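Side-chain contacts in regulatory protein SWI6 (Saccharomyces cerevisiae, PDB 2XFV), which serves, through the longer protein of which this is the amino-terminal domain, as a shared subunit of the yeast cell-cycle transcription complexes SBF and MBF: residues A[38-43]-A[90-95]; A[15-20]-A[97-102]. One frame throughout, in Å; residues are numbered along the deposited sequence.

Contact 1 (A[38-43]-A[90-95]); sequences QQYHDT and LNMLNL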
loop_
_atom_site.group_PDB
_atom_site.type_symbol
_atom_site.label_atom_id
_atom_site.label_comp_id
_atom_site.label_asym_id
_atom_site.label_seq_id
_atom_site.Cartn_x
_atom_site.Cartn_y
_atom_site.Cartn_z
ATOM N N GLN A 38 2.316 16.171 9.562
ATOM C CA GLN A 38 3.161 16.989 10.433
ATOM C C GLN A 38 3.616 16.210 11.675
ATOM O O GLN A 38 4.794 16.268 12.075
ATOM C CB GLN A 38 2.421 18.279 10.843
ATOM C CG GLN A 38 3.235 19.222 11.746
ATOM C CD GLN A 38 4.435 19.833 11.037
ATOM O OE1 GLN A 38 5.579 19.681 11.478
ATOM N NE2 GLN A 38 4.183 20.523 9.933
ATOM N N GLN A 39 2.693 15.476 12.293
ATOM C CA GLN A 39 3.044 14.680 13.467
ATOM C C GLN A 39 4.039 13.576 13.106
ATOM O O GLN A 39 5.001 13.326 13.834
ATOM C CB GLN A 39 1.792 14.086 14.128
ATOM C CG GLN A 39 2.075 13.415 15.466
ATOM C CD GLN A 39 2.582 14.397 16.508
ATOM O OE1 GLN A 39 1.928 15.395 16.803
ATOM N NE2 GLN A 39 3.752 14.116 17.071
ATOM N N TYR A 40 3.802 12.914 11.983
ATOM C CA TYR A 40 4.726 11.891 11.501
ATOM C C TYR A 40 6.126 12.476 11.336
ATOM O O TYR A 40 7.121 11.889 11.789
ATOM C CB TYR A 40 4.236 11.327 10.174
ATOM C CG TYR A 40 5.110 10.232 9.613
ATOM C CD1 TYR A 40 5.131 8.968 10.196
ATOM C CD2 TYR A 40 5.908 10.455 8.497
ATOM C CE1 TYR A 40 5.923 7.956 9.677
ATOM C CE2 TYR A 40 6.710 9.443 7.975
ATOM C CZ TYR A 40 6.707 8.197 8.571
ATOM O OH TYR A 40 7.495 7.186 8.066
ATOM N N HIS A 41 6.205 13.639 10.694
ATOM C CA HIS A 41 7.483 14.335 10.553
ATOM C C HIS A 41 8.139 14.618 11.907
ATOM O O HIS A 41 9.348 14.416 12.080
ATOM C CB HIS A 41 7.304 15.643 9.775
ATOM C CG HIS A 41 8.580 16.400 9.571
ATOM N ND1 HIS A 41 9.065 17.305 10.489
ATOM C CD2 HIS A 41 9.481 16.369 8.561
ATOM C CE1 HIS A 41 10.207 17.804 10.051
ATOM N NE2 HIS A 41 10.481 17.254 8.881
ATOM N N ASP A 42 7.354 15.091 12.871
ATOM C CA ASP A 42 7.923 15.522 14.161
ATOM C C ASP A 42 8.386 14.408 15.112
ATOM O O ASP A 42 9.467 14.511 15.709
ATOM C CB ASP A 42 6.963 16.467 14.889
ATOM C CG ASP A 42 6.774 17.786 14.152
ATOM O OD1 ASP A 42 7.593 18.099 13.259
ATOM O OD2 ASP A 42 5.803 18.507 14.463
ATOM N N THR A 43 7.580 13.360 15.270
ATOM C CA THR A 43 7.899 12.297 16.236
ATOM C C THR A 43 7.850 10.895 15.639
ATOM O O THR A 43 8.268 9.930 16.280
ATOM C CB THR A 43 6.929 12.297 17.436
ATOM O OG1 THR A 43 5.609 11.974 16.978
ATOM C CG2 THR A 43 6.915 13.653 18.127
ATOM N N LEU A 90 -0.428 6.783 2.182
ATOM C CA LEU A 90 -1.062 5.791 3.050
ATOM C C LEU A 90 -0.087 4.671 3.399
ATOM O O LEU A 90 -0.028 4.211 4.548
ATOM C CB LEU A 90 -2.313 5.208 2.390
ATOM C CG LEU A 90 -3.484 6.162 2.192
ATOM C CD1 LEU A 90 -4.562 5.457 1.366
ATOM C CD2 LEU A 90 -4.031 6.612 3.559
ATOM N N ASN A 91 0.682 4.228 2.411
ATOM C CA ASN A 91 1.703 3.205 2.660
ATOM C C ASN A 91 2.771 3.684 3.652
ATOM O O ASN A 91 3.125 2.962 4.605
ATOM C CB ASN A 91 2.355 2.764 1.339
ATOM C CG ASN A 91 3.333 1.596 1.523
ATOM O OD1 ASN A 91 2.987 0.562 2.104
ATOM N ND2 ASN A 91 4.553 1.759 1.019
ATOM N N MET A 92 3.293 4.889 3.419
ATOM C CA MET A 92 4.324 5.472 4.287
ATOM C C MET A 92 3.856 5.579 5.749
ATOM O O MET A 92 4.626 5.324 6.684
ATOM C CB MET A 92 4.731 6.869 3.786
ATOM C CG MET A 92 5.894 7.486 4.572
ATOM S SD MET A 92 6.308 9.164 4.047
ATOM C CE MET A 92 4.931 10.094 4.719
ATOM N N LEU A 93 2.599 5.973 5.929
ATOM C CA LEU A 93 2.000 6.160 7.254
ATOM C C LEU A 93 1.430 4.868 7.858
ATOM O O LEU A 93 0.883 4.881 8.967
ATOM C CB LEU A 93 0.891 7.216 7.178
ATOM C CG LEU A 93 1.295 8.612 6.689
ATOM C CD1 LEU A 93 0.056 9.483 6.410
ATOM C CD2 LEU A 93 2.233 9.295 7.677
ATOM N N ASN A 94 1.567 3.761 7.128
ATOM C CA ASN A 94 1.008 2.471 7.520
ATOM C C ASN A 94 -0.499 2.552 7.789
ATOM O O ASN A 94 -1.018 1.988 8.760
ATOM C CB ASN A 94 1.782 1.859 8.701
ATOM C CG ASN A 94 3.215 1.474 8.326
ATOM O OD1 ASN A 94 4.159 1.746 9.069
ATOM N ND2 ASN A 94 3.378 0.849 7.162
ATOM N N LEU A 95 -1.197 3.252 6.896
ATOM C CA LEU A 95 -2.651 3.410 6.976
ATOM C C LEU A 95 -3.370 2.779 5.782
ATOM O O LEU A 95 -4.591 2.926 5.635
ATOM C CB LEU A 95 -3.030 4.896 7.066
ATOM C CG LEU A 95 -2.647 5.620 8.358
ATOM C CD1 LEU A 95 -3.078 7.080 8.302
ATOM C CD2 LEU A 95 -3.265 4.920 9.577
HETATM O O HOH W 1 7.348 4.301 6.472
#

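Contact 2 (A[15-20]-A[97-102]); sequences IPLTLT and GLFQDA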
loop_
_atom_site.group_PDB
_atom_site.type_symbol
_atom_site.label_atom_id
_atom_site.label_comp_id
_atom_site.label_asym_id
_atom_site.label_seq_id
_atom_site.Cartn_x
_atom_site.Cartn_y
_atom_site.Cartn_z
ATOM N N ILE A 15 -8.721 10.948 16.096
ATOM C CA ILE A 15 -8.003 11.509 14.950
ATOM C C ILE A 15 -8.586 11.014 13.637
ATOM O O ILE A 15 -8.471 9.834 13.310
ATOM C CB ILE A 15 -6.507 11.123 14.966
ATOM C CG1 ILE A 15 -5.862 11.471 16.304
ATOM C CG2 ILE A 15 -5.769 11.818 13.829
ATOM C CD1 ILE A 15 -4.615 10.649 16.588
ATOM N N PRO A 16 -9.212 11.915 12.866
ATOM C CA PRO A 16 -9.790 11.500 11.584
ATOM C C PRO A 16 -8.813 11.604 10.418
ATOM O O PRO A 16 -8.014 12.539 10.340
ATOM C CB PRO A 16 -10.909 12.523 11.380
ATOM C CG PRO A 16 -10.349 13.779 11.993
ATOM C CD PRO A 16 -9.496 13.331 13.168
ATOM N N LEU A 17 -8.883 10.645 9.504
ATOM C CA LEU A 17 -8.288 10.837 8.187
ATOM C C LEU A 17 -9.402 10.698 7.159
ATOM O O LEU A 17 -10.029 9.641 7.062
ATOM C CB LEU A 17 -7.134 9.860 7.899
ATOM C CG LEU A 17 -6.534 10.083 6.493
ATOM C CD1 LEU A 17 -6.126 11.569 6.269
ATOM C CD2 LEU A 17 -5.354 9.140 6.217
ATOM N N THR A 18 -9.662 11.778 6.422
ATOM C CA THR A 18 -10.689 11.784 5.376
ATOM C C THR A 18 -10.056 11.759 3.981
ATOM O O THR A 18 -9.226 12.614 3.648
ATOM C CB THR A 18 -11.599 13.028 5.487
ATOM O OG1 THR A 18 -12.229 13.046 6.773
ATOM C CG2 THR A 18 -12.687 13.020 4.404
ATOM N N LEU A 19 -10.432 10.769 3.174
ATOM C CA LEU A 19 -10.081 10.775 1.754
ATOM C C LEU A 19 -11.249 11.367 0.966
ATOM O O LEU A 19 -12.347 10.816 0.950
ATOM C CB LEU A 19 -9.756 9.366 1.248
ATOM C CG LEU A 19 -8.660 8.634 2.029
ATOM C CD1 LEU A 19 -8.355 7.260 1.400
ATOM C CD2 LEU A 19 -7.384 9.483 2.109
ATOM N N THR A 20 -11.003 12.505 0.332
ATOM C CA THR A 20 -11.995 13.197 -0.485
ATOM C C THR A 20 -11.502 13.186 -1.927
ATOM O O THR A 20 -10.469 13.788 -2.232
ATOM C CB THR A 20 -12.183 14.661 -0.002
ATOM O OG1 THR A 20 -12.635 14.667 1.363
ATOM C CG2 THR A 20 -13.216 15.412 -0.875
ATOM N N GLY A 97 -3.831 -0.397 5.204
ATOM C CA GLY A 97 -4.675 -1.432 5.779
ATOM C C GLY A 97 -5.983 -0.859 6.300
ATOM O O GLY A 97 -7.056 -1.424 6.084
ATOM N N LEU A 98 -5.897 0.276 6.980
ATOM C CA LEU A 98 -7.080 0.908 7.556
ATOM C C LEU A 98 -8.118 1.263 6.483
ATOM O O LEU A 98 -9.320 1.195 6.739
ATOM C CB LEU A 98 -6.690 2.145 8.377
ATOM C CG LEU A 98 -7.802 2.877 9.137
ATOM C CD1 LEU A 98 -8.414 1.982 10.203
ATOM C CD2 LEU A 98 -7.275 4.164 9.751
ATOM N N PHE A 99 -7.647 1.628 5.293
ATOM C CA PHE A 99 -8.521 2.005 4.179
ATOM C C PHE A 99 -8.663 0.924 3.099
ATOM O O PHE A 99 -9.100 1.219 1.987
ATOM C CB PHE A 99 -8.018 3.291 3.518
ATOM C CG PHE A 99 -8.223 4.533 4.352
ATOM C CD1 PHE A 99 -9.348 5.328 4.173
ATOM C CD2 PHE A 99 -7.283 4.913 5.302
ATOM C CE1 PHE A 99 -9.543 6.469 4.939
ATOM C CE2 PHE A 99 -7.469 6.056 6.072
ATOM C CZ PHE A 99 -8.600 6.836 5.889
ATOM N N GLN A 100 -8.316 -0.321 3.422
ATOM C CA GLN A 100 -8.287 -1.391 2.416
ATOM C C GLN A 100 -9.591 -1.574 1.618
ATOM O O GLN A 100 -9.551 -1.838 0.416
ATOM C CB GLN A 100 -7.826 -2.725 3.031
ATOM C CG GLN A 100 -8.777 -3.351 4.065
ATOM C CD GLN A 100 -8.128 -4.475 4.891
ATOM O OE1 GLN A 100 -8.121 -5.639 4.483
ATOM N NE2 GLN A 100 -7.598 -4.126 6.064
ATOM N N ASP A 101 -10.739 -1.420 2.272
ATOM C CA ASP A 101 -12.012 -1.653 1.596
ATOM C C ASP A 101 -12.386 -0.529 0.629
ATOM O O ASP A 101 -13.353 -0.653 -0.121
ATOM C CB ASP A 101 -13.141 -1.880 2.605
ATOM C CG ASP A 101 -13.460 -0.639 3.413
ATOM O OD1 ASP A 101 -12.570 0.223 3.553
ATOM O OD2 ASP A 101 -14.599 -0.523 3.911
ATOM N N ALA A 102 -11.615 0.561 0.642
ATOM C CA ALA A 102 -11.861 1.691 -0.251
ATOM C C ALA A 102 -11.047 1.617 -1.543
ATOM O O ALA A 102 -11.149 2.498 -2.399
ATOM C CB ALA A 102 -11.593 3.018 0.472
#

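Contact 1 (A[38-43]-A[90-95])
A Met-aromatic contact joined to a CH-pi contact ties helix 34-43 to the C-terminal end of helix 83-92, where Tyr40 meets Met92, the last residue of helix 83-92, and Leu93 just after it. Tyr40 alone supplies the 38-43 side of the interface. With CG anti to the backbone N (chi1 -178°), the ring is swung off its helix and across to the other segment. Leu93 lays its CD2 methyl over one face, towards the CG end of the ring and 25° off the normal through the centroid. The shortest approach of that methyl is 3.6 Å, to Tyr40 CG. Met92 comes at the same ring obliquely. Its chain runs extended through SD and then bends at chi3 (73°), which brings the terminal CE to 3.8 Å from Tyr40 CE2, with SD 5.1 Å from the ring centroid. Beyond the ring, one water spans the gap between the segments: it donates to Met92 O at 2.9 Å and lies 3.3 Å from Tyr40 OH, so the phenol reaches the helix-end carbonyl through solvent. Helix 83-92 finishes here in a Schellman motif, with Asn94 at positive phi and Leu95 N bonded back to Leu90 O. Back on helix 34-43, Gln39 NE2 donates to Thr43 OG1 at 2.8 Å, and Thr43 OG1 is also hydrogen-bonded to Asn45 and Glu48 in the following loop. Tyr67 of helix 57-67 and Ile46 add further packing against Tyr40. Since no direct hydrogen bond crosses between the segments, their adhesion is mostly dispersion, with a CH-pi share from Leu93 over the face and oblique packing of Met92 at the CE2 side, while the bridging water supplies the polar link for the Tyr40 hydroxyl.

Contact 2 (A[15-20]-A[97-102])
This is a buried apolar contact in which Phe99, from the loop between helix 83-92 and strand 103-105, packs against two leucines of strand 15-22. Leu17 and Leu19 are two apart on the strand, so both direct their side chains to the same side, and the phenyl ring is received by the pair. Leu17 crosses the ring at about a right angle and touches it near the far end, its CD2 lying 3.7 Å from Phe99 CE2. Leu19 comes at the ring obliquely: its CD1 approaches Phe99 CD1 to 3.5 Å, and its CG is 3.7 Å from Phe99 CE1. The two leucines differ in their first torsion. In Leu17, CG lies anti to N (chi1 180°), which brings CB, CG and CD2 to the CE2-CZ end of the ring; in Leu19 it lies anti to the carbonyl carbon (chi1 -55°), which brings CG and CD1 to the CD1-CE1 bond. The backbone takes part as well, because Leu17 O meets the ring edge near its plane, 3.4 Å from Phe99 CZ, where the partly positive aromatic hydrogens can face a carbonyl oxygen. Strand 15-22 pairs antiparallel with strand 2-9 in a two-stranded sheet, and its opposite side carries Pro16 and Thr18. Phe99 itself stands at the third position of a type I beta turn from Gly97 to Gln100. Gly97 O is gripped twice by Gln100, by its backbone N at 3.1 Å and by its side-chain NE2 at 2.8 Å, the two donors arriving from opposite faces of the carbonyl plane. Arg7 of strand 2-9 bonds to Leu98 O and forms a salt bridge with Asp101. Gln100 NE2 also hydrogen-bonds to Glu84 of the second subunit, and Ala102 makes backbone hydrogen bonds to that subunit.

How the contacts relate
The centres of the two contacts lie about 14 Å apart within the Swi6 N-terminal domain. Along the chain the order is 15-20, 38-43, 90-95, 97-102, so contact 2 brackets contact 1. The later segments of the two, 90-95 and 97-102, follow each other almost directly at the end of helix 83-92. Leucines join the sites: Leu95 CD1 packs on Leu17 CD2 at 3.7 Å, and Leu90 touches Leu17, Leu19 and Phe99. Ile36 of helix 34-43 touches both Leu93 and Leu17, extending this apolar core from the buried contact 2 to the partly buried contact 1. Segment 97-102 itself reaches the second subunit, and Asn91 of contact 1 also touches it.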